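Local coordinates for Peptide/nickel transport system substrate-binding protein (Listeria monocytogenes serotype 1/2a, PDB 5KZT), which binds peptide and probably delivers it to a membrane transporter for uptake, at residues A[220-225]-A[522-527]; A[204-209]-A[225-230]; A[278-283]-A[447-452]. One frame throughout, in Å; residues are numbered along the deposited sequence.

Interaction 1: A[220-225]-A[522-527]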
loop_
_atom_site.group_PDB
_atom_site.type_symbol
_atom_site.label_atom_id
_atom_site.label_comp_id
_atom_site.label_asym_id
_atom_site.label_seq_id
_atom_site.Cartn_x
_atom_site.Cartn_y
_atom_site.Cartn_z
ATOM N N VAL A 220 17.244 -19.861 0.411
ATOM C CA VAL A 220 17.146 -18.944 -0.727
ATOM C C VAL A 220 17.786 -19.643 -1.913
ATOM O O VAL A 220 18.934 -20.079 -1.825
ATOM C CB VAL A 220 17.832 -17.587 -0.441
ATOM C CG1 VAL A 220 17.615 -16.618 -1.594
ATOM C CG2 VAL A 220 17.295 -16.985 0.856
ATOM N N LYS A 221 17.033 -19.783 -2.999
ATOM C CA LYS A 221 17.474 -20.536 -4.191
ATOM C C LYS A 221 17.854 -19.668 -5.371
ATOM O O LYS A 221 18.687 -20.063 -6.171
ATOM C CB LYS A 221 16.385 -21.538 -4.630
ATOM C CG LYS A 221 15.972 -22.561 -3.570
ATOM C CD LYS A 221 17.174 -23.192 -2.859
ATOM C CE LYS A 221 16.814 -23.980 -1.599
ATOM N NZ LYS A 221 16.409 -25.383 -1.901
ATOM N N LEU A 222 17.218 -18.517 -5.505
ATOM C CA LEU A 222 17.548 -17.568 -6.566
ATOM C C LEU A 222 18.860 -16.863 -6.239
ATOM O O LEU A 222 19.001 -16.294 -5.161
ATOM C CB LEU A 222 16.439 -16.547 -6.730
ATOM C CG LEU A 222 15.158 -17.102 -7.352
ATOM C CD1 LEU A 222 14.023 -16.093 -7.230
ATOM C CD2 LEU A 222 15.397 -17.525 -8.786
ATOM N N LYS A 223 19.817 -16.902 -7.155
ATOM C CA LYS A 223 21.035 -16.132 -6.949
ATOM C C LYS A 223 20.835 -14.635 -7.291
ATOM O O LYS A 223 21.493 -13.790 -6.719
ATOM C CB LYS A 223 22.230 -16.769 -7.685
ATOM C CG LYS A 223 22.236 -16.619 -9.176
ATOM C CD LYS A 223 23.293 -17.535 -9.797
ATOM C CE LYS A 223 23.290 -17.366 -11.297
ATOM N NZ LYS A 223 24.313 -18.175 -11.963
ATOM N N GLN A 224 19.910 -14.324 -8.210
ATOM C CA GLN A 224 19.740 -12.962 -8.716
ATOM C C GLN A 224 18.336 -12.744 -9.289
ATOM O O GLN A 224 17.791 -13.619 -9.967
ATOM C CB GLN A 224 20.800 -12.649 -9.783
ATOM C CG GLN A 224 20.779 -11.199 -10.249
ATOM C CD GLN A 224 22.119 -10.717 -10.754
ATOM O OE1 GLN A 224 23.166 -11.065 -10.201
ATOM N NE2 GLN A 224 22.102 -9.896 -11.797
ATOM N N ILE A 225 17.754 -11.593 -8.981
ATOM C CA ILE A 225 16.449 -11.198 -9.525
ATOM C C ILE A 225 16.657 -9.825 -10.163
ATOM O O ILE A 225 17.043 -8.892 -9.482
ATOM C CB ILE A 225 15.344 -11.164 -8.447
ATOM C CG1 ILE A 225 15.247 -12.506 -7.704
ATOM C CG2 ILE A 225 14.005 -10.793 -9.058
ATOM C CD1 ILE A 225 14.486 -12.426 -6.389
ATOM N N LYS A 522 11.840 -14.997 -1.291
ATOM C CA LYS A 522 12.814 -15.752 -0.494
ATOM C C LYS A 522 13.000 -17.184 -0.980
ATOM O O LYS A 522 14.131 -17.583 -1.183
ATOM C CB LYS A 522 12.410 -15.754 0.983
ATOM C CG LYS A 522 13.338 -16.495 1.922
ATOM C CD LYS A 522 12.804 -16.468 3.347
ATOM C CE LYS A 522 13.556 -17.467 4.206
ATOM N NZ LYS A 522 13.186 -17.362 5.639
ATOM N N GLU A 523 11.909 -17.933 -1.154
ATOM C CA GLU A 523 11.995 -19.379 -1.465
ATOM C C GLU A 523 11.504 -19.704 -2.865
ATOM O O GLU A 523 11.275 -20.863 -3.193
ATOM C CB GLU A 523 11.243 -20.201 -0.418
ATOM C CG GLU A 523 11.748 -19.974 1.004
ATOM C CD GLU A 523 11.280 -21.043 1.993
ATOM O OE1 GLU A 523 11.578 -22.230 1.800
ATOM O OE2 GLU A 523 10.653 -20.697 3.011
ATOM N N THR A 524 11.345 -18.679 -3.695
ATOM C CA THR A 524 11.044 -18.848 -5.099
ATOM C C THR A 524 12.211 -19.536 -5.797
ATOM O O THR A 524 13.375 -19.341 -5.437
ATOM C CB THR A 524 10.754 -17.476 -5.718
ATOM O OG1 THR A 524 9.705 -16.886 -4.949
ATOM C CG2 THR A 524 10.350 -17.561 -7.190
ATOM N N TYR A 525 11.896 -20.373 -6.770
ATOM C CA TYR A 525 12.945 -21.043 -7.556
ATOM C C TYR A 525 12.430 -21.359 -8.950
ATOM O O TYR A 525 11.223 -21.254 -9.211
ATOM C CB TYR A 525 13.446 -22.327 -6.825
ATOM C CG TYR A 525 12.433 -23.433 -6.744
ATOM C CD1 TYR A 525 11.525 -23.505 -5.686
ATOM C CD2 TYR A 525 12.377 -24.421 -7.728
ATOM C CE1 TYR A 525 10.578 -24.529 -5.626
ATOM C CE2 TYR A 525 11.439 -25.435 -7.679
ATOM C CZ TYR A 525 10.545 -25.490 -6.636
ATOM O OH TYR A 525 9.607 -26.504 -6.623
ATOM N N LEU A 526 13.346 -21.767 -9.828
ATOM C CA LEU A 526 13.027 -22.006 -11.223
ATOM C C LEU A 526 13.289 -23.473 -11.573
ATOM O O LEU A 526 14.291 -24.036 -11.140
ATOM C CB LEU A 526 13.863 -21.105 -12.138
ATOM C CG LEU A 526 13.866 -19.592 -11.905
ATOM C CD1 LEU A 526 14.631 -18.890 -13.021
ATOM C CD2 LEU A 526 12.451 -19.032 -11.818
ATOM N N THR A 527 12.370 -24.070 -12.329
ATOM C CA THR A 527 12.559 -25.385 -12.930
ATOM C C THR A 527 12.705 -25.227 -14.449
ATOM O O THR A 527 11.861 -25.702 -15.208
ATOM C CB THR A 527 11.377 -26.322 -12.623
ATOM O OG1 THR A 527 10.153 -25.738 -13.099
ATOM C CG2 THR A 527 11.271 -26.585 -11.136
HETATM O O HOH W 1 14.889 -17.891 -3.846
#

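Interaction 2: A[204-209]-A[225-230]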
loop_
_atom_site.group_PDB
_atom_site.type_symbol
_atom_site.label_atom_id
_atom_site.label_comp_id
_atom_site.label_asym_id
_atom_site.label_seq_id
_atom_site.Cartn_x
_atom_site.Cartn_y
_atom_site.Cartn_z
ATOM N N LYS A 204 15.751 3.117 -13.847
ATOM C CA LYS A 204 14.680 2.215 -14.259
ATOM C C LYS A 204 15.011 0.730 -14.142
ATOM O O LYS A 204 14.259 -0.106 -14.650
ATOM C CB LYS A 204 14.277 2.545 -15.690
ATOM C CG LYS A 204 13.836 3.985 -15.867
ATOM C CD LYS A 204 13.132 4.197 -17.192
ATOM C CE LYS A 204 14.048 3.913 -18.373
ATOM N NZ LYS A 204 13.313 4.077 -19.675
ATOM N N LYS A 205 16.117 0.411 -13.463
ATOM C CA LYS A 205 16.544 -0.952 -13.221
ATOM C C LYS A 205 17.076 -1.075 -11.807
ATOM O O LYS A 205 17.568 -0.105 -11.217
ATOM C CB LYS A 205 17.612 -1.361 -14.243
ATOM C CG LYS A 205 17.041 -1.382 -15.641
ATOM C CD LYS A 205 17.939 -1.978 -16.711
ATOM C CE LYS A 205 17.370 -1.626 -18.077
ATOM N NZ LYS A 205 17.383 -2.788 -18.975
ATOM N N TRP A 206 16.919 -2.255 -11.244
ATOM C CA TRP A 206 17.556 -2.605 -9.997
ATOM C C TRP A 206 17.602 -4.116 -9.897
ATOM O O TRP A 206 16.944 -4.819 -10.678
ATOM C CB TRP A 206 16.834 -1.991 -8.789
ATOM C CG TRP A 206 15.369 -2.278 -8.694
ATOM C CD1 TRP A 206 14.786 -3.322 -8.050
ATOM C CD2 TRP A 206 14.289 -1.486 -9.227
ATOM N NE1 TRP A 206 13.426 -3.245 -8.156
ATOM C CE2 TRP A 206 13.091 -2.127 -8.866
ATOM C CE3 TRP A 206 14.226 -0.298 -9.958
ATOM C CZ2 TRP A 206 11.830 -1.628 -9.217
ATOM C CZ3 TRP A 206 12.977 0.208 -10.307
ATOM C CH2 TRP A 206 11.791 -0.465 -9.942
ATOM N N THR A 207 18.381 -4.597 -8.925
ATOM C CA THR A 207 18.762 -5.999 -8.833
ATOM C C THR A 207 18.721 -6.490 -7.392
ATOM O O THR A 207 19.140 -5.778 -6.486
ATOM C CB THR A 207 20.196 -6.198 -9.361
ATOM O OG1 THR A 207 20.334 -5.501 -10.591
ATOM C CG2 THR A 207 20.518 -7.657 -9.585
ATOM N N TYR A 208 18.217 -7.707 -7.198
ATOM C CA TYR A 208 18.290 -8.386 -5.921
ATOM C C TYR A 208 19.337 -9.450 -6.084
ATOM O O TYR A 208 19.308 -10.181 -7.079
ATOM C CB TYR A 208 16.957 -9.041 -5.572
ATOM C CG TYR A 208 15.803 -8.073 -5.397
ATOM C CD1 TYR A 208 15.681 -7.309 -4.237
ATOM C CD2 TYR A 208 14.820 -7.924 -6.383
ATOM C CE1 TYR A 208 14.638 -6.431 -4.066
ATOM C CE2 TYR A 208 13.759 -7.043 -6.204
ATOM C CZ TYR A 208 13.678 -6.313 -5.031
ATOM O OH TYR A 208 12.639 -5.456 -4.864
ATOM N N VAL A 209 20.261 -9.548 -5.131
ATOM C CA VAL A 209 21.248 -10.623 -5.161
ATOM C C VAL A 209 21.170 -11.356 -3.843
ATOM O O VAL A 209 21.037 -10.730 -2.794
ATOM C CB VAL A 209 22.681 -10.106 -5.422
ATOM C CG1 VAL A 209 23.645 -11.274 -5.538
ATOM C CG2 VAL A 209 22.733 -9.315 -6.726
ATOM N N ILE A 225 17.754 -11.593 -8.981
ATOM C CA ILE A 225 16.449 -11.198 -9.525
ATOM C C ILE A 225 16.657 -9.825 -10.163
ATOM O O ILE A 225 17.043 -8.892 -9.482
ATOM C CB ILE A 225 15.344 -11.164 -8.447
ATOM C CG1 ILE A 225 15.247 -12.506 -7.704
ATOM C CG2 ILE A 225 14.005 -10.793 -9.058
ATOM C CD1 ILE A 225 14.486 -12.426 -6.389
ATOM N N ASN A 226 16.442 -9.730 -11.469
ATOM C CA ASN A 226 16.631 -8.493 -12.224
ATOM C C ASN A 226 15.272 -7.857 -12.434
ATOM O O ASN A 226 14.325 -8.540 -12.868
ATOM C CB ASN A 226 17.248 -8.793 -13.591
ATOM C CG ASN A 226 18.591 -9.493 -13.483
ATOM O OD1 ASN A 226 19.491 -9.001 -12.797
ATOM N ND2 ASN A 226 18.742 -10.644 -14.155
ATOM N N VAL A 227 15.172 -6.561 -12.143
ATOM C CA VAL A 227 13.925 -5.817 -12.312
ATOM C C VAL A 227 14.145 -4.636 -13.233
ATOM O O VAL A 227 15.147 -3.922 -13.098
ATOM C CB VAL A 227 13.380 -5.294 -10.963
ATOM C CG1 VAL A 227 12.003 -4.685 -11.161
ATOM C CG2 VAL A 227 13.337 -6.422 -9.948
ATOM N N GLN A 228 13.212 -4.434 -14.164
ATOM C CA GLN A 228 13.211 -3.250 -15.035
ATOM C C GLN A 228 11.826 -2.626 -15.068
ATOM O O GLN A 228 10.805 -3.311 -14.996
ATOM C CB GLN A 228 13.708 -3.585 -16.432
ATOM C CG GLN A 228 12.882 -4.611 -17.160
ATOM C CD GLN A 228 13.449 -4.947 -18.519
ATOM O OE1 GLN A 228 13.493 -4.100 -19.412
ATOM N NE2 GLN A 228 13.864 -6.189 -18.693
ATOM N N VAL A 229 11.798 -1.310 -15.179
ATOM C CA VAL A 229 10.551 -0.585 -15.309
ATOM C C VAL A 229 9.985 -0.703 -16.721
ATOM O O VAL A 229 10.671 -0.422 -17.699
ATOM C CB VAL A 229 10.729 0.886 -14.906
ATOM C CG1 VAL A 229 9.446 1.669 -15.143
ATOM C CG2 VAL A 229 11.140 0.948 -13.444
ATOM N N VAL A 230 8.736 -1.145 -16.816
ATOM C CA VAL A 230 8.011 -1.264 -18.099
ATOM C C VAL A 230 6.622 -0.712 -17.841
ATOM O O VAL A 230 5.987 -1.104 -16.882
ATOM C CB VAL A 230 7.871 -2.729 -18.582
ATOM C CG1 VAL A 230 7.111 -2.776 -19.912
ATOM C CG2 VAL A 230 9.243 -3.386 -18.742
HETATM O O HOH W 2 19.657 -6.130 -12.933
#

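Interaction 3: A[278-283]-A[447-452]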
loop_
_atom_site.group_PDB
_atom_site.type_symbol
_atom_site.label_atom_id
_atom_site.label_comp_id
_atom_site.label_asym_id
_atom_site.label_seq_id
_atom_site.Cartn_x
_atom_site.Cartn_y
_atom_site.Cartn_z
ATOM N N ASN A 278 -9.875 16.341 -3.100
ATOM C CA ASN A 278 -9.166 17.306 -2.258
ATOM C C ASN A 278 -10.036 18.533 -2.053
ATOM O O ASN A 278 -10.388 19.227 -3.014
ATOM C CB ASN A 278 -7.826 17.740 -2.847
ATOM C CG ASN A 278 -7.021 18.599 -1.898
ATOM O OD1 ASN A 278 -7.276 18.626 -0.686
ATOM N ND2 ASN A 278 -6.060 19.341 -2.443
ATOM N N GLN A 279 -10.336 18.807 -0.795
ATOM C CA GLN A 279 -11.199 19.929 -0.437
ATOM C C GLN A 279 -10.474 21.251 -0.230
ATOM O O GLN A 279 -11.128 22.302 -0.129
ATOM C CB GLN A 279 -11.998 19.584 0.812
ATOM C CG GLN A 279 -12.761 18.282 0.668
ATOM C CD GLN A 279 -13.804 18.073 1.739
ATOM O OE1 GLN A 279 -14.290 19.028 2.345
ATOM N NE2 GLN A 279 -14.189 16.816 1.951
ATOM N N LYS A 280 -9.146 21.224 -0.154
ATOM C CA LYS A 280 -8.363 22.443 0.098
ATOM C C LYS A 280 -6.990 22.337 -0.533
ATOM O O LYS A 280 -6.258 21.383 -0.271
ATOM C CB LYS A 280 -8.203 22.678 1.598
ATOM C CG LYS A 280 -7.432 23.943 1.934
ATOM C CD LYS A 280 -7.584 24.308 3.402
ATOM C CE LYS A 280 -8.942 24.914 3.708
ATOM N NZ LYS A 280 -8.881 25.684 4.983
ATOM N N ARG A 281 -6.640 23.333 -1.338
ATOM C CA ARG A 281 -5.394 23.327 -2.080
ATOM C C ARG A 281 -4.751 24.703 -1.944
ATOM O O ARG A 281 -5.418 25.727 -2.117
ATOM C CB ARG A 281 -5.690 23.005 -3.536
ATOM C CG ARG A 281 -4.488 23.036 -4.435
ATOM C CD ARG A 281 -4.832 22.614 -5.843
ATOM N NE ARG A 281 -3.590 22.433 -6.574
ATOM C CZ ARG A 281 -3.477 21.878 -7.771
ATOM N NH1 ARG A 281 -4.536 21.418 -8.408
ATOM N NH2 ARG A 281 -2.275 21.774 -8.319
ATOM N N ALA A 282 -3.468 24.722 -1.584
ATOM C CA ALA A 282 -2.750 25.957 -1.341
ATOM C C ALA A 282 -3.478 26.901 -0.358
ATOM O O ALA A 282 -3.454 28.126 -0.518
ATOM C CB ALA A 282 -2.461 26.647 -2.668
ATOM N N GLY A 283 -4.122 26.313 0.659
ATOM C CA GLY A 283 -4.836 27.067 1.696
ATOM C C GLY A 283 -6.234 27.573 1.369
ATOM O O GLY A 283 -6.859 28.247 2.210
ATOM N N ARG A 447 -5.136 13.660 3.494
ATOM C CA ARG A 447 -4.662 14.626 2.490
ATOM C C ARG A 447 -5.759 15.159 1.572
ATOM O O ARG A 447 -5.529 15.442 0.402
ATOM C CB ARG A 447 -3.520 14.017 1.653
ATOM C CG ARG A 447 -2.380 13.452 2.470
ATOM C CD ARG A 447 -1.664 14.528 3.272
ATOM N NE ARG A 447 -0.615 13.940 4.107
ATOM C CZ ARG A 447 0.057 14.563 5.076
ATOM N NH1 ARG A 447 -0.182 15.844 5.388
ATOM N NH2 ARG A 447 0.976 13.880 5.757
ATOM N N MET A 448 -6.959 15.271 2.120
ATOM C CA MET A 448 -8.083 15.818 1.403
ATOM C C MET A 448 -8.713 16.971 2.169
ATOM O O MET A 448 -9.650 17.582 1.661
ATOM C CB MET A 448 -9.125 14.716 1.219
ATOM C CG MET A 448 -8.671 13.620 0.289
ATOM S SD MET A 448 -9.966 12.411 -0.015
ATOM C CE MET A 448 -10.512 11.949 1.618
ATOM N N SER A 449 -8.201 17.270 3.370
ATOM C CA SER A 449 -8.897 18.114 4.348
ATOM C C SER A 449 -10.331 17.630 4.591
ATOM O O SER A 449 -11.260 18.425 4.764
ATOM C CB SER A 449 -8.832 19.599 3.959
ATOM O OG SER A 449 -7.491 20.053 3.937
ATOM N N TYR A 450 -10.495 16.308 4.614
ATOM C CA TYR A 450 -11.753 15.704 4.987
ATOM C C TYR A 450 -11.726 15.527 6.495
ATOM O O TYR A 450 -10.795 14.939 7.039
ATOM C CB TYR A 450 -11.961 14.354 4.311
ATOM C CG TYR A 450 -13.118 13.575 4.913
ATOM C CD1 TYR A 450 -14.431 13.997 4.749
ATOM C CD2 TYR A 450 -12.885 12.431 5.685
ATOM C CE1 TYR A 450 -15.476 13.292 5.303
ATOM C CE2 TYR A 450 -13.924 11.721 6.247
ATOM C CZ TYR A 450 -15.212 12.156 6.063
ATOM O OH TYR A 450 -16.232 11.442 6.636
ATOM N N SER A 451 -12.774 16.007 7.155
ATOM C CA SER A 451 -12.869 15.933 8.606
ATOM C C SER A 451 -14.313 15.725 8.999
ATOM O O SER A 451 -15.154 16.608 8.764
ATOM C CB SER A 451 -12.361 17.226 9.243
ATOM O OG SER A 451 -12.409 17.189 10.664
ATOM N N ASN A 452 -14.594 14.564 9.589
ATOM C CA ASN A 452 -15.888 14.289 10.213
ATOM C C ASN A 452 -15.630 13.726 11.615
ATOM O O ASN A 452 -15.115 12.622 11.745
ATOM C CB ASN A 452 -16.674 13.299 9.350
ATOM C CG ASN A 452 -18.033 12.970 9.944
ATOM O OD1 ASN A 452 -18.127 12.690 11.126
ATOM N ND2 ASN A 452 -19.088 13.027 9.135
#

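Interaction 1: A[220-225]-A[522-527]
Val220 meets the chain's C-terminal tail at Lys522, whose carbonyl oxygen sits against its backbone and both of its methyls. The CA-H of Val220 points almost straight at that oxygen, with CA and Lys522 O 3.3 Å apart and an angle of 162° at the hydrogen. Val220 CG1 is anti to its backbone N (chi1 -175°), which leaves CG2 on the flank where it meets Lys522 CG at 4.1 Å, the two side chains crossing at about a right angle. The extended Lys522 chain carries its amine onward to a salt bridge with Asp216.

Lys221 gives only its root to the contact. Its CB rests 3.8 Å from Tyr525 CB; the two side chains run alongside each other, pointing the same way, before the bent lysine leads its amine off.

At Leu222 backbone and side chain both take part. Leu222 N donates to a water at 2.9 Å, and this water also faces Lys522 O and Thr524 O, so it ties the two backbones together in place of a direct bond; its protons are shared among more acceptors than it can serve fully. The isobutyl group reaches further along the tail. CG lies 3.4 Å from Thr524 O, CD1 lies 3.9 Å from Thr524 CB, and CD2 packs on Leu526 CG at 4.0 Å, nearly perpendicular to that side chain. Leu17 of strand 16-21 touches both leucines and completes this apolar patch, while Thr524 OG1 is held by Asn509 O.

Beyond Leu222 the chain turns away into strand 224-229. The C-terminal tail thus packs against the start of that strand and, through Leu526 on Leu17, against the N-terminal strand 16-21, in a chain whose fold is consistent with the OppA-type periplasmic-binding-protein family.

Interaction 2: A[204-209]-A[225-230]
Val227 is the bump and the indole of Trp206 the lid over it. The two residues are a hydrogen-bonded antiparallel pair, and the ring folds back across the strand boundary because its CG sits between the backbone N and the carbonyl carbon (chi1 54°). Val227 CB comes up under the five-membered ring, 3.8 Å from its centroid and 23° off the normal, a CH-pi contact over the face; CG1 lies over the same face, offset toward the rim near NE1, CE2 and CZ2. Val229 CG2 meets the indole obliquely, 3.7 Å from Trp206 CZ3.

The other methyl of Val227 fills a second hollow. CG2 wedges between the indole and the phenol of Tyr208, 3.8 Å from Tyr208 CE2, while Ile225 CB meets the same phenol at its edge, 3.9 Å from CD2. Trp206, Tyr208, Ile225 and Val227 therefore interdigitate on one side of the sheet, where Phe194 and Leu196 of strand 194-197 join them and helix 36-45 packs on Tyr208.

The side bearing Lys205, Thr207, Asn226 and Gln228 carries polar side chains. Thr207 and Asn226 run side by side, Thr207 CG2 3.6 Å from Asn226 OD1, and one water donates to both Thr207 OG1 and Asn226 OD1. Asp198 also holds the threonine hydroxyl, and Asn18 takes the amide nitrogen of Asn226.

Between the strands, backbone bonds alternate in regular register, among them Tyr208 N to Ile225 O at 2.8 Å and Val227 N to Trp206 O at 2.9 Å. With the strands 164° apart in direction, this is a regular antiparallel ladder, at the centre of the four-stranded mixed sheet that also includes the N-terminal strand 16-21.

Interaction 3: A[278-283]-A[447-452]
Asn278 and Gln279 present themselves to Met448 through different first torsions. In Asn278 CG is anti to the backbone N (chi1 -173°), which brings the amide alongside its own following residues and toward Met448; in Gln279 CG stands beside the backbone N (chi1 -54°), sending the chain out over the 447-452 loop. The first of these builds an Asx turn: Lys280 N donates to Asn278 OD1 at 3.2 Å, approaching from above the amide's carbonyl plane. Asn278 ND2 makes a weak bond back to Lys280 O and a further one to Tyr418 O; the Tyr418 bond and the turn bond together probably limit the amide's rotation.

Turned this way, the loop at the end of strand 264-277 offers Gln279 N to Met448 O, and the 2.8 Å bond between them is the direct hydrogen bond joining the two segments. Gln279 CB and CG also lie close to the same Met448 O, at 3.2 and 3.3 Å.

On one flank Lys280 CB rests against Ser449 OG at 3.6 Å, before the lysine chain leads away; the serine hydroxyl bonds to Gln416. Tyr450, whose hydroxyl is anchored on Asp488, lies next to the extended Gln279 side chain, both pointing the same way. Their amide and ring planes are 55° apart, and the amide comes to the ring's edge, with Gln279 NE2 4.0 Å from Tyr450 CD1.

How the interactions relate
Interactions 1 and 2 share strand 224-229 and its residue Ile225, and Gln224 packs on Thr207 where they touch. Interaction 2 is the regular, more extensive one, a backbone ladder with an aromatic-aliphatic face buried behind it. Interaction 1, at the strand's entry, buries less surface; a water and apolar contacts attach the C-terminal tail there. Interaction 3 lies on the opposite side of the chain's centre, about 45 Å from interaction 1 between centres, and joins the turn after strand 264-277 to the loop before helix 453-459 through a single direct bond beside an Asx turn. All three mix buried and exposed residues, but apolar contact counts for much in 1 and 2, whereas polar groups dominate 3.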